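Local structure of occlusion-derived virus envelope protein E66 (Autographa californica nucleopolyhedrovirus, 3VSN) at residues Y161-A164 with A165-R169; P198-Y201 with S202-R206; T446-D450 with H451-Q455; F603-A606 with N607-T611. The protein cleaves non-sulfated chondroitin as a polysaccharide lyase of the viral envelope and is essential for oral infection of the insect host. All coordinates share one frame; numbering follows the deposited sequence.

Contacts 1 and 2 belong to neighbouring helices of the alpha-helical domain, their centres 11 Å apart, and they touch directly: Arg169 NH2 lies 3.1 Å from Leu205 O, and Arg206 NH2 lies 3.0 Å from Arg169 O, both probable hydrogen bonds. Contact 2 is the nearer to catalysis, since the side chain of Pro198 is about 11 Å from that of Asn191, a proton acceptor on the same helix. Contacts 3 and 4 sit in the beta-rich part, with centres 22 Å and nearest atoms about 11 Å apart. Between contacts 1 and 3 the centres are 57 Å apart, on opposite sides of the chain's centre.

Contact 1: residues Y161-A164 with A165-R169; sequences YDEA and ASLTR
Ala165 opens its half of the helix beneath the Tyr161 ring: its CB lies over one face, 4.5 Å from Tyr161 CE1, while its N-H gives a nearly straight bond to Tyr161 O (171° at the hydrogen). CG of Tyr161 stands trans to the backbone N (chi1 176°), which carries the ring along the helix toward Ala165; its hydroxyl is held by Glu35.

One residue on, Ser166 grips Asp162 O twice. The backbone N is 3.0 Å from Asp162 O, and Ser166 OG donates to the same Asp162 O at 2.9 Å, the two donors arriving from opposite faces of the carbonyl plane. With chi1 at -64° the hydroxyl folds back beside its own N, the rotation that brings it to the preceding turn. Leu167 N bonds to Glu163 O at 2.9 Å, and its side chain runs alongside that of Glu163, with Leu167 CD1 4.1 Å from Glu163 OE2; the carboxylate itself pairs with Arg114 through OE1.

Thr168 repeats the pattern of Ser166. Its OG1 donates to Ala164 O at 2.9 Å from above the carbonyl plane, and Thr168 N reaches the same oxygen from the other face. Arg169 then curls back over its own turn, laying one guanidinium face on Ala165 O and sending NH1 to Ser166 OG in a weak bond (3.2 Å), while NH2 goes to Leu205 O.

Hydroxyls bonding to the i-4 carbonyl are a recurrent feature of alpha-helices, here in helix 161-175, which packs against helices 138-154 and 189-205 in the alpha/alpha-toroid domain.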
loop_
_atom_site.group_PDB
_atom_site.type_symbol
_atom_site.label_atom_id
_atom_site.label_comp_id
_atom_site.label_asym_id
_atom_site.label_seq_id
_atom_site.Cartn_x
_atom_site.Cartn_y
_atom_site.Cartn_z
ATOM N N TYR A 161 30.975 13.127 22.843
ATOM C CA TYR A 161 30.724 13.660 21.497
ATOM C C TYR A 161 31.967 13.732 20.616
ATOM O O TYR A 161 31.971 13.187 19.510
ATOM C CB TYR A 161 30.042 15.032 21.550
ATOM C CG TYR A 161 29.856 15.676 20.188
ATOM C CD1 TYR A 161 29.029 15.095 19.221
ATOM C CD2 TYR A 161 30.507 16.867 19.864
ATOM C CE1 TYR A 161 28.853 15.681 17.977
ATOM C CE2 TYR A 161 30.338 17.461 18.621
ATOM C CZ TYR A 161 29.508 16.863 17.682
ATOM O OH TYR A 161 29.336 17.447 16.448
ATOM N N ASP A 162 33.014 14.397 21.105
ATOM C CA ASP A 162 34.234 14.573 20.317
ATOM C C ASP A 162 34.839 13.238 19.869
ATOM O O ASP A 162 35.279 13.116 18.727
ATOM C CB ASP A 162 35.261 15.439 21.060
ATOM C CG ASP A 162 34.886 16.917 21.071
ATOM O OD1 ASP A 162 34.053 17.350 20.242
ATOM O OD2 ASP A 162 35.434 17.657 21.913
ATOM N N GLU A 163 34.834 12.237 20.748
ATOM C CA GLU A 163 35.302 10.899 20.367
ATOM C C GLU A 163 34.395 10.244 19.316
ATOM O O GLU A 163 34.888 9.679 18.331
ATOM C CB GLU A 163 35.449 9.977 21.581
ATOM C CG GLU A 163 35.970 8.589 21.213
ATOM C CD GLU A 163 36.048 7.632 22.387
ATOM O OE1 GLU A 163 35.794 8.048 23.537
ATOM O OE2 GLU A 163 36.363 6.448 22.153
ATOM N N ALA A 164 33.080 10.315 19.529
ATOM C CA ALA A 164 32.121 9.736 18.585
ATOM C C ALA A 164 32.260 10.372 17.203
ATOM O O ALA A 164 32.282 9.669 16.190
ATOM C CB ALA A 164 30.694 9.869 19.107
ATOM N N ALA A 165 32.375 11.699 17.172
ATOM C CA ALA A 165 32.574 12.431 15.920
ATOM C C ALA A 165 33.870 12.036 15.216
ATOM O O ALA A 165 33.888 11.880 13.995
ATOM C CB ALA A 165 32.534 13.934 16.160
ATOM N N SER A 166 34.948 11.873 15.983
ATOM C CA SER A 166 36.248 11.495 15.420
ATOM C C SER A 166 36.236 10.079 14.847
ATOM O O SER A 166 36.795 9.828 13.776
ATOM C CB SER A 166 37.358 11.647 16.465
ATOM O OG SER A 166 37.497 13.008 16.836
ATOM N N LEU A 167 35.596 9.158 15.563
ATOM C CA LEU A 167 35.420 7.793 15.076
ATOM C C LEU A 167 34.577 7.774 13.802
ATOM O O LEU A 167 34.891 7.048 12.864
ATOM C CB LEU A 167 34.796 6.899 16.151
ATOM C CG LEU A 167 35.652 6.557 17.377
ATOM C CD1 LEU A 167 34.840 5.764 18.390
ATOM C CD2 LEU A 167 36.921 5.807 16.987
ATOM N N THR A 168 33.519 8.587 13.773
ATOM C CA THR A 168 32.673 8.722 12.582
ATOM C C THR A 168 33.471 9.251 11.382
ATOM O O THR A 168 33.449 8.647 10.309
ATOM C CB THR A 168 31.431 9.597 12.868
ATOM O OG1 THR A 168 30.624 8.955 13.862
ATOM C CG2 THR A 168 30.591 9.799 11.604
ATOM N N ARG A 169 34.186 10.359 11.575
ATOM C CA ARG A 169 35.021 10.942 10.517
ATOM C C ARG A 169 36.018 9.926 9.965
ATOM O O ARG A 169 36.160 9.791 8.749
ATOM C CB ARG A 169 35.758 12.193 11.015
ATOM C CG ARG A 169 34.887 13.437 11.115
ATOM C CD ARG A 169 35.713 14.680 11.415
ATOM N NE ARG A 169 36.208 14.676 12.789
ATOM C CZ ARG A 169 35.630 15.312 13.806
ATOM N NH1 ARG A 169 36.163 15.227 15.012
ATOM N NH2 ARG A 169 34.528 16.037 13.626
#

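Contact 2: residues P198-Y201 with S202-R206; sequences PYTY and SQMLR. Unlike the reference sequence in segment 202-206: Met204 (reference Ile).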
loop_
_atom_site.group_PDB
_atom_site.type_symbol
_atom_site.label_atom_id
_atom_site.label_comp_id
_atom_site.label_asym_id
_atom_site.label_seq_id
_atom_site.Cartn_x
_atom_site.Cartn_y
_atom_site.Cartn_z
ATOM N N PRO A 198 24.007 9.351 6.316
ATOM C CA PRO A 198 25.187 9.415 7.187
ATOM C C PRO A 198 26.437 9.935 6.477
ATOM O O PRO A 198 27.288 10.551 7.125
ATOM C CB PRO A 198 25.384 7.962 7.638
ATOM C CG PRO A 198 24.668 7.137 6.623
ATOM C CD PRO A 198 23.497 7.972 6.201
ATOM N N TYR A 199 26.553 9.703 5.168
ATOM C CA TYR A 199 27.685 10.265 4.427
ATOM C C TYR A 199 27.697 11.792 4.493
ATOM O O TYR A 199 28.731 12.390 4.809
ATOM C CB TYR A 199 27.749 9.803 2.966
ATOM C CG TYR A 199 28.843 10.529 2.203
ATOM C CD1 TYR A 199 30.180 10.151 2.336
ATOM C CD2 TYR A 199 28.547 11.624 1.388
ATOM C CE1 TYR A 199 31.187 10.827 1.664
ATOM C CE2 TYR A 199 29.546 12.304 0.708
ATOM C CZ TYR A 199 30.862 11.897 0.849
ATOM O OH TYR A 199 31.858 12.566 0.181
ATOM N N THR A 200 26.559 12.415 4.184
ATOM C CA THR A 200 26.442 13.873 4.245
ATOM C C THR A 200 26.818 14.400 5.631
ATOM O O THR A 200 27.565 15.378 5.746
ATOM C CB THR A 200 25.029 14.352 3.855
ATOM O OG1 THR A 200 24.767 13.991 2.497
ATOM C CG2 THR A 200 24.904 15.866 3.989
ATOM N N TYR A 201 26.309 13.744 6.673
ATOM C CA TYR A 201 26.656 14.106 8.042
ATOM C C TYR A 201 28.162 13.981 8.314
ATOM O O TYR A 201 28.749 14.859 8.951
ATOM C CB TYR A 201 25.843 13.301 9.063
ATOM C CG TYR A 201 26.188 13.645 10.500
ATOM C CD1 TYR A 201 25.999 14.937 10.995
ATOM C CD2 TYR A 201 26.717 12.681 11.358
ATOM C CE1 TYR A 201 26.325 15.255 12.307
ATOM C CE2 TYR A 201 27.042 12.990 12.668
ATOM C CZ TYR A 201 26.852 14.273 13.135
ATOM O OH TYR A 201 27.173 14.562 14.438
ATOM N N SER A 202 28.785 12.912 7.819
ATOM C CA SER A 202 30.231 12.727 7.997
ATOM C C SER A 202 31.028 13.864 7.353
ATOM O O SER A 202 32.032 14.313 7.909
ATOM C CB SER A 202 30.706 11.357 7.493
ATOM O OG SER A 202 30.716 11.282 6.077
ATOM N N GLN A 203 30.566 14.336 6.195
ATOM C CA GLN A 203 31.187 15.481 5.524
ATOM C C GLN A 203 30.993 16.792 6.290
ATOM O O GLN A 203 31.890 17.641 6.319
ATOM C CB GLN A 203 30.686 15.612 4.086
ATOM C CG GLN A 203 31.271 14.594 3.118
ATOM C CD GLN A 203 32.731 14.856 2.788
ATOM O OE1 GLN A 203 33.632 14.474 3.537
ATOM N NE2 GLN A 203 32.972 15.499 1.652
ATOM N N MET A 204 29.831 16.952 6.918
ATOM C CA MET A 204 29.571 18.116 7.763
ATOM C C MET A 204 30.496 18.123 8.981
ATOM O O MET A 204 30.990 19.180 9.385
ATOM C CB MET A 204 28.109 18.154 8.202
ATOM C CG MET A 204 27.126 18.356 7.059
ATOM S SD MET A 204 25.420 18.229 7.619
ATOM C CE MET A 204 25.198 19.842 8.361
ATOM N N LEU A 205 30.737 16.941 9.549
ATOM C CA LEU A 205 31.681 16.787 10.662
ATOM C C LEU A 205 33.113 17.162 10.270
ATOM O O LEU A 205 33.882 17.643 11.106
ATOM C CB LEU A 205 31.650 15.360 11.215
ATOM C CG LEU A 205 30.439 14.928 12.046
ATOM C CD1 LEU A 205 30.554 13.443 12.341
ATOM C CD2 LEU A 205 30.320 15.724 13.342
ATOM N N ARG A 206 33.456 16.937 9.001
ATOM C CA ARG A 206 34.765 17.304 8.453
ATOM C C ARG A 206 34.860 18.796 8.121
ATOM O O ARG A 206 35.926 19.287 7.748
ATOM C CB ARG A 206 35.093 16.459 7.215
ATOM C CG ARG A 206 35.269 14.977 7.507
ATOM C CD ARG A 206 35.627 14.172 6.268
ATOM N NE ARG A 206 35.495 12.747 6.549
ATOM C CZ ARG A 206 34.430 12.011 6.240
ATOM N NH1 ARG A 206 33.401 12.548 5.598
ATOM N NH2 ARG A 206 34.402 10.727 6.564
#
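Tyr201 and Leu205 meet one turn apart in helix 189-205 of the alpha/alpha toroid, the branch point of the leucine sitting over one face of the ring. Leu205 CG is 4.0 Å from the ring centroid and 20° off its normal, a CH-pi contact displaced toward the rim. From there the two methyls splay outward over the rim: Leu205 CD1 lies 3.6 Å from Tyr201 CE2, and CD2 approaches the hydroxyl, which bonds to Glu35 of helix 29-48.

A second i to i+4 pair, Tyr199 with Gln203, runs side by side. Here Gln203 CG meets the ring face, 4.0 Å from the centroid, and the amide plane is turned 24° from that of the ring. The bend in the glutamine at chi2 (-72°) lets its amide follow the tyrosine outward, and Glu216 binds both ends, through Tyr199 OH and Gln203 NE2.

Tyr199 O accepts two donors, the backbone N of Gln203 and the hydroxyl of Ser202. The latter bond is short, 2.6 Å from Ser202 OG to Tyr199 O. Arg206 folds back to close the network: its NH1 is 3.0 Å from Ser202 OG and meets Gln203 OE1 at 2.8 Å, in the amide carbonyl plane and on a lone pair.

Contact 3: residues T446-D450 with H451-Q455; sequences TLFYD and HGMFQ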
loop_
_atom_site.group_PDB
_atom_site.type_symbol
_atom_site.label_atom_id
_atom_site.label_comp_id
_atom_site.label_asym_id
_atom_site.label_seq_id
_atom_site.Cartn_x
_atom_site.Cartn_y
_atom_site.Cartn_z
ATOM N N THR A 446 -18.142 -1.571 -7.937
ATOM C CA THR A 446 -17.988 -1.290 -6.508
ATOM C C THR A 446 -18.328 0.164 -6.217
ATOM O O THR A 446 -17.925 1.050 -6.960
ATOM C CB THR A 446 -16.555 -1.577 -6.015
ATOM O OG1 THR A 446 -16.065 -2.781 -6.614
ATOM C CG2 THR A 446 -16.514 -1.712 -4.494
ATOM N N LEU A 447 -19.074 0.401 -5.140
ATOM C CA LEU A 447 -19.344 1.758 -4.684
ATOM C C LEU A 447 -19.016 1.904 -3.200
ATOM O O LEU A 447 -19.558 1.169 -2.370
ATOM C CB LEU A 447 -20.808 2.143 -4.957
ATOM C CG LEU A 447 -21.281 3.517 -4.469
ATOM C CD1 LEU A 447 -20.659 4.644 -5.286
ATOM C CD2 LEU A 447 -22.801 3.599 -4.510
ATOM N N PHE A 448 -18.127 2.844 -2.880
ATOM C CA PHE A 448 -17.834 3.210 -1.490
ATOM C C PHE A 448 -18.625 4.466 -1.124
ATOM O O PHE A 448 -18.704 5.408 -1.920
ATOM C CB PHE A 448 -16.337 3.491 -1.276
ATOM C CG PHE A 448 -15.440 2.289 -1.439
ATOM C CD1 PHE A 448 -15.453 1.254 -0.510
ATOM C CD2 PHE A 448 -14.546 2.216 -2.503
ATOM C CE1 PHE A 448 -14.616 0.154 -0.657
ATOM C CE2 PHE A 448 -13.701 1.120 -2.655
ATOM C CZ PHE A 448 -13.741 0.085 -1.732
ATOM N N TYR A 449 -19.189 4.481 0.080
ATOM C CA TYR A 449 -19.950 5.627 0.590
ATOM C C TYR A 449 -19.892 5.622 2.124
ATOM O O TYR A 449 -19.331 4.701 2.714
ATOM C CB TYR A 449 -21.408 5.545 0.105
ATOM C CG TYR A 449 -22.100 4.275 0.547
ATOM C CD1 TYR A 449 -22.014 3.104 -0.215
ATOM C CD2 TYR A 449 -22.811 4.228 1.747
ATOM C CE1 TYR A 449 -22.627 1.930 0.205
ATOM C CE2 TYR A 449 -23.424 3.060 2.174
ATOM C CZ TYR A 449 -23.336 1.920 1.399
ATOM O OH TYR A 449 -23.957 0.766 1.823
ATOM N N ASP A 450 -20.457 6.636 2.775
ATOM C CA ASP A 450 -20.567 6.609 4.237
ATOM C C ASP A 450 -21.886 5.913 4.610
ATOM O O ASP A 450 -22.938 6.447 4.286
ATOM C CB ASP A 450 -20.539 8.035 4.811
ATOM C CG ASP A 450 -19.263 8.799 4.458
ATOM O OD1 ASP A 450 -18.172 8.196 4.405
ATOM O OD2 ASP A 450 -19.346 10.026 4.261
ATOM N N HIS A 451 -21.872 4.743 5.266
ATOM C CA HIS A 451 -20.691 4.054 5.793
ATOM C C HIS A 451 -20.650 2.623 5.324
ATOM O O HIS A 451 -20.784 1.682 6.124
ATOM C CB HIS A 451 -20.724 4.064 7.317
ATOM C CG HIS A 451 -20.718 5.446 7.925
ATOM N ND1 HIS A 451 -19.604 6.008 8.425
ATOM C CD2 HIS A 451 -21.744 6.370 8.110
ATOM C CE1 HIS A 451 -19.896 7.233 8.902
ATOM N NE2 HIS A 451 -21.206 7.453 8.708
ATOM N N GLY A 452 -20.475 2.426 4.024
ATOM C CA GLY A 452 -20.495 1.077 3.484
ATOM C C GLY A 452 -19.957 0.938 2.080
ATOM O O GLY A 452 -19.370 1.865 1.529
ATOM N N MET A 453 -20.184 -0.236 1.502
ATOM C CA MET A 453 -19.640 -0.590 0.204
ATOM C C MET A 453 -20.603 -1.540 -0.487
ATOM O O MET A 453 -20.984 -2.557 0.088
ATOM C CB MET A 453 -18.277 -1.273 0.367
ATOM C CG MET A 453 -17.594 -1.639 -0.945
ATOM S SD MET A 453 -16.472 -3.048 -0.793
ATOM C CE MET A 453 -17.667 -4.388 -0.736
ATOM N N PHE A 454 -20.987 -1.194 -1.711
ATOM C CA PHE A 454 -21.805 -2.039 -2.572
ATOM C C PHE A 454 -20.885 -2.760 -3.557
ATOM O O PHE A 454 -19.962 -2.153 -4.099
ATOM C CB PHE A 454 -22.820 -1.157 -3.314
ATOM C CG PHE A 454 -23.459 -1.806 -4.511
ATOM C CD1 PHE A 454 -22.909 -1.650 -5.787
ATOM C CD2 PHE A 454 -24.634 -2.534 -4.376
ATOM C CE1 PHE A 454 -23.511 -2.226 -6.896
ATOM C CE2 PHE A 454 -25.240 -3.111 -5.479
ATOM C CZ PHE A 454 -24.681 -2.961 -6.740
ATOM N N GLN A 455 -21.129 -4.052 -3.770
ATOM C CA GLN A 455 -20.368 -4.840 -4.739
ATOM C C GLN A 455 -21.300 -5.688 -5.596
ATOM O O GLN A 455 -22.087 -6.476 -5.073
ATOM C CB GLN A 455 -19.333 -5.739 -4.044
ATOM C CG GLN A 455 -18.597 -6.709 -4.978
ATOM C CD GLN A 455 -17.724 -6.010 -6.014
ATOM O OE1 GLN A 455 -17.143 -4.961 -5.743
ATOM N NE2 GLN A 455 -17.626 -6.598 -7.207
#
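Thr446 OG1 donates to Gln455 OE1 at 2.6 Å, in the plane of the amide carbonyl, the shortest polar bond between the two strands. Gln455 reaches it through a bend at chi2 (65°), and its NE2 turns to Ser444. On the same sheet face, Met453 lies alongside Phe448: Met453 CG is 3.5 Å from Phe448 CE1, and SD, 4.7 Å from the ring centroid, makes an oblique Met-aromatic contact. Thr446 CG2 sits over a face of that ring near its rim.

The frame is an antiparallel beta hairpin, strands 440-449 and 452-461 (segments 446-449 and 452-455 at 168°), in a seven-stranded sheet. Paired bonds join Leu447 with Phe454 and Tyr449 with Gly452; Gly452 N is 2.9 Å from Tyr449 O but stands well above the carbonyl plane. On the opposite face, Tyr449 bends across the partner strand, its chi1 of 59° setting CG between its own N and carbonyl carbon. Gly452 CA meets the ring face 3.9 Å from the centroid, and the tyrosine hydroxyl is bound by Asp563.

At the turn the Asp450-His451 peptide is cis. Asp450 CB lies over the imidazole centre, 3.9 Å from the centroid; the carboxylate pairs with Lys330 and His451 ND1 bonds to Thr334.

Contact 4: residues F603-A606 with N607-T611; sequences FMSA and NEDTT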
loop_
_atom_site.group_PDB
_atom_site.type_symbol
_atom_site.label_atom_id
_atom_site.label_comp_id
_atom_site.label_asym_id
_atom_site.label_seq_id
_atom_site.Cartn_x
_atom_site.Cartn_y
_atom_site.Cartn_z
ATOM N N PHE A 603 -18.073 11.519 -14.245
ATOM C CA PHE A 603 -18.154 10.416 -15.214
ATOM C C PHE A 603 -16.756 9.971 -15.601
ATOM O O PHE A 603 -15.845 10.795 -15.668
ATOM C CB PHE A 603 -18.775 10.880 -16.532
ATOM C CG PHE A 603 -20.245 11.164 -16.478
ATOM C CD1 PHE A 603 -20.706 12.427 -16.127
ATOM C CD2 PHE A 603 -21.168 10.193 -16.865
ATOM C CE1 PHE A 603 -22.064 12.707 -16.119
ATOM C CE2 PHE A 603 -22.532 10.469 -16.861
ATOM C CZ PHE A 603 -22.976 11.728 -16.483
ATOM N N MET A 604 -16.600 8.686 -15.915
ATOM C CA MET A 604 -15.395 8.200 -16.588
ATOM C C MET A 604 -15.713 6.978 -17.445
ATOM O O MET A 604 -16.584 6.183 -17.098
ATOM C CB MET A 604 -14.286 7.863 -15.585
ATOM C CG MET A 604 -13.002 7.377 -16.244
ATOM S SD MET A 604 -11.655 7.000 -15.115
ATOM C CE MET A 604 -10.542 6.131 -16.221
ATOM N N SER A 605 -15.001 6.849 -18.563
ATOM C CA SER A 605 -15.125 5.691 -19.442
ATOM C C SER A 605 -13.997 4.691 -19.187
ATOM O O SER A 605 -12.842 5.084 -19.029
ATOM C CB SER A 605 -15.094 6.134 -20.905
ATOM O OG SER A 605 -14.902 5.020 -21.756
ATOM N N ALA A 606 -14.332 3.401 -19.162
ATOM C CA ALA A 606 -13.323 2.352 -18.989
ATOM C C ALA A 606 -12.414 2.246 -20.215
ATOM O O ALA A 606 -11.347 1.634 -20.148
ATOM C CB ALA A 606 -13.980 1.010 -18.681
ATOM N N ASN A 607 -12.849 2.844 -21.327
ATOM C CA ASN A 607 -12.019 2.973 -22.525
ATOM C C ASN A 607 -11.083 4.183 -22.464
ATOM O O ASN A 607 -10.278 4.396 -23.370
ATOM C CB ASN A 607 -12.897 3.025 -23.781
ATOM C CG ASN A 607 -13.658 1.736 -24.006
ATOM O OD1 ASN A 607 -13.108 0.646 -23.840
ATOM N ND2 ASN A 607 -14.928 1.850 -24.363
ATOM N N GLU A 608 -11.206 4.962 -21.387
ATOM C CA GLU A 608 -10.374 6.148 -21.128
ATOM C C GLU A 608 -10.579 7.264 -22.160
ATOM O O GLU A 608 -9.670 8.052 -22.442
ATOM C CB GLU A 608 -8.893 5.759 -20.966
ATOM C CG GLU A 608 -8.661 4.743 -19.847
ATOM C CD GLU A 608 -7.251 4.174 -19.813
ATOM O OE1 GLU A 608 -6.610 4.064 -20.879
ATOM O OE2 GLU A 608 -6.784 3.814 -18.713
ATOM N N ASP A 609 -11.793 7.328 -22.705
ATOM C CA ASP A 609 -12.182 8.394 -23.624
ATOM C C ASP A 609 -11.966 9.760 -22.981
ATOM O O ASP A 609 -12.304 9.967 -21.812
ATOM C CB ASP A 609 -13.654 8.248 -24.021
ATOM C CG ASP A 609 -13.917 7.032 -24.901
ATOM O OD1 ASP A 609 -12.993 6.222 -25.128
ATOM O OD2 ASP A 609 -15.060 6.885 -25.373
ATOM N N THR A 610 -11.394 10.687 -23.743
ATOM C CA THR A 610 -11.185 12.053 -23.255
ATOM C C THR A 610 -12.324 12.972 -23.703
ATOM O O THR A 610 -12.332 14.164 -23.391
ATOM C CB THR A 610 -9.825 12.619 -23.704
ATOM O OG1 THR A 610 -9.742 12.573 -25.132
ATOM C CG2 THR A 610 -8.682 11.798 -23.102
ATOM N N THR A 611 -13.280 12.402 -24.436
ATOM C CA THR A 611 -14.523 13.093 -24.774
ATOM C C THR A 611 -15.723 12.282 -24.285
ATOM O O THR A 611 -15.655 11.052 -24.215
ATOM C CB THR A 611 -14.654 13.358 -26.289
ATOM O OG1 THR A 611 -14.620 12.115 -27.000
ATOM C CG2 THR A 611 -13.530 14.269 -26.791
HETATM O O HOH W 1 -12.955 8.885 -19.274
HETATM O O HOH W 2 -16.118 4.699 -24.078
#
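Ser605 to Glu608 form a type I beta turn, closed by Glu608 N bonding to Ser605 O at 2.9 Å; the donor stands 64° out of the carbonyl plane, well away from a lone pair.

The side chain of Ser605 faces into this turn and carries most of the contact. With OG trans to the backbone N (chi1 166°), the hydroxyl swings forward beside the carbonyl carbon, where it accepts from Asn607 N at 3.0 Å. This bond from the N-H two residues ahead is that of an ST turn, superposed on the beta turn, so Ser605 uses both its carbonyl and its hydroxyl to hold the reversal that follows strand 600-605. Asn607 CB also packs on the hydroxyl, 3.5 Å from Ser605 OG.

Two waters extend the grip to Asp609. One is 2.6 Å from Ser605 OG; it takes the N-H of Asn607 ND2 and donates to Asp609 OD2 at 2.8 Å, tying together three side chains. The other water accepts from Ser605 N at 3.0 Å and donates to Asp609 O, so that the strand end is linked to the backbone beyond the turn.

Glu608 has a positive phi, in the left-handed helical region, as the chain leaves the turn. Its carboxylate makes salt bridges with Lys326 and Arg345. Met604, fully extended, brings its terminal methyl alongside the aliphatic part of that glutamate, with Met604 CE 4.3 Å from Glu608 CG.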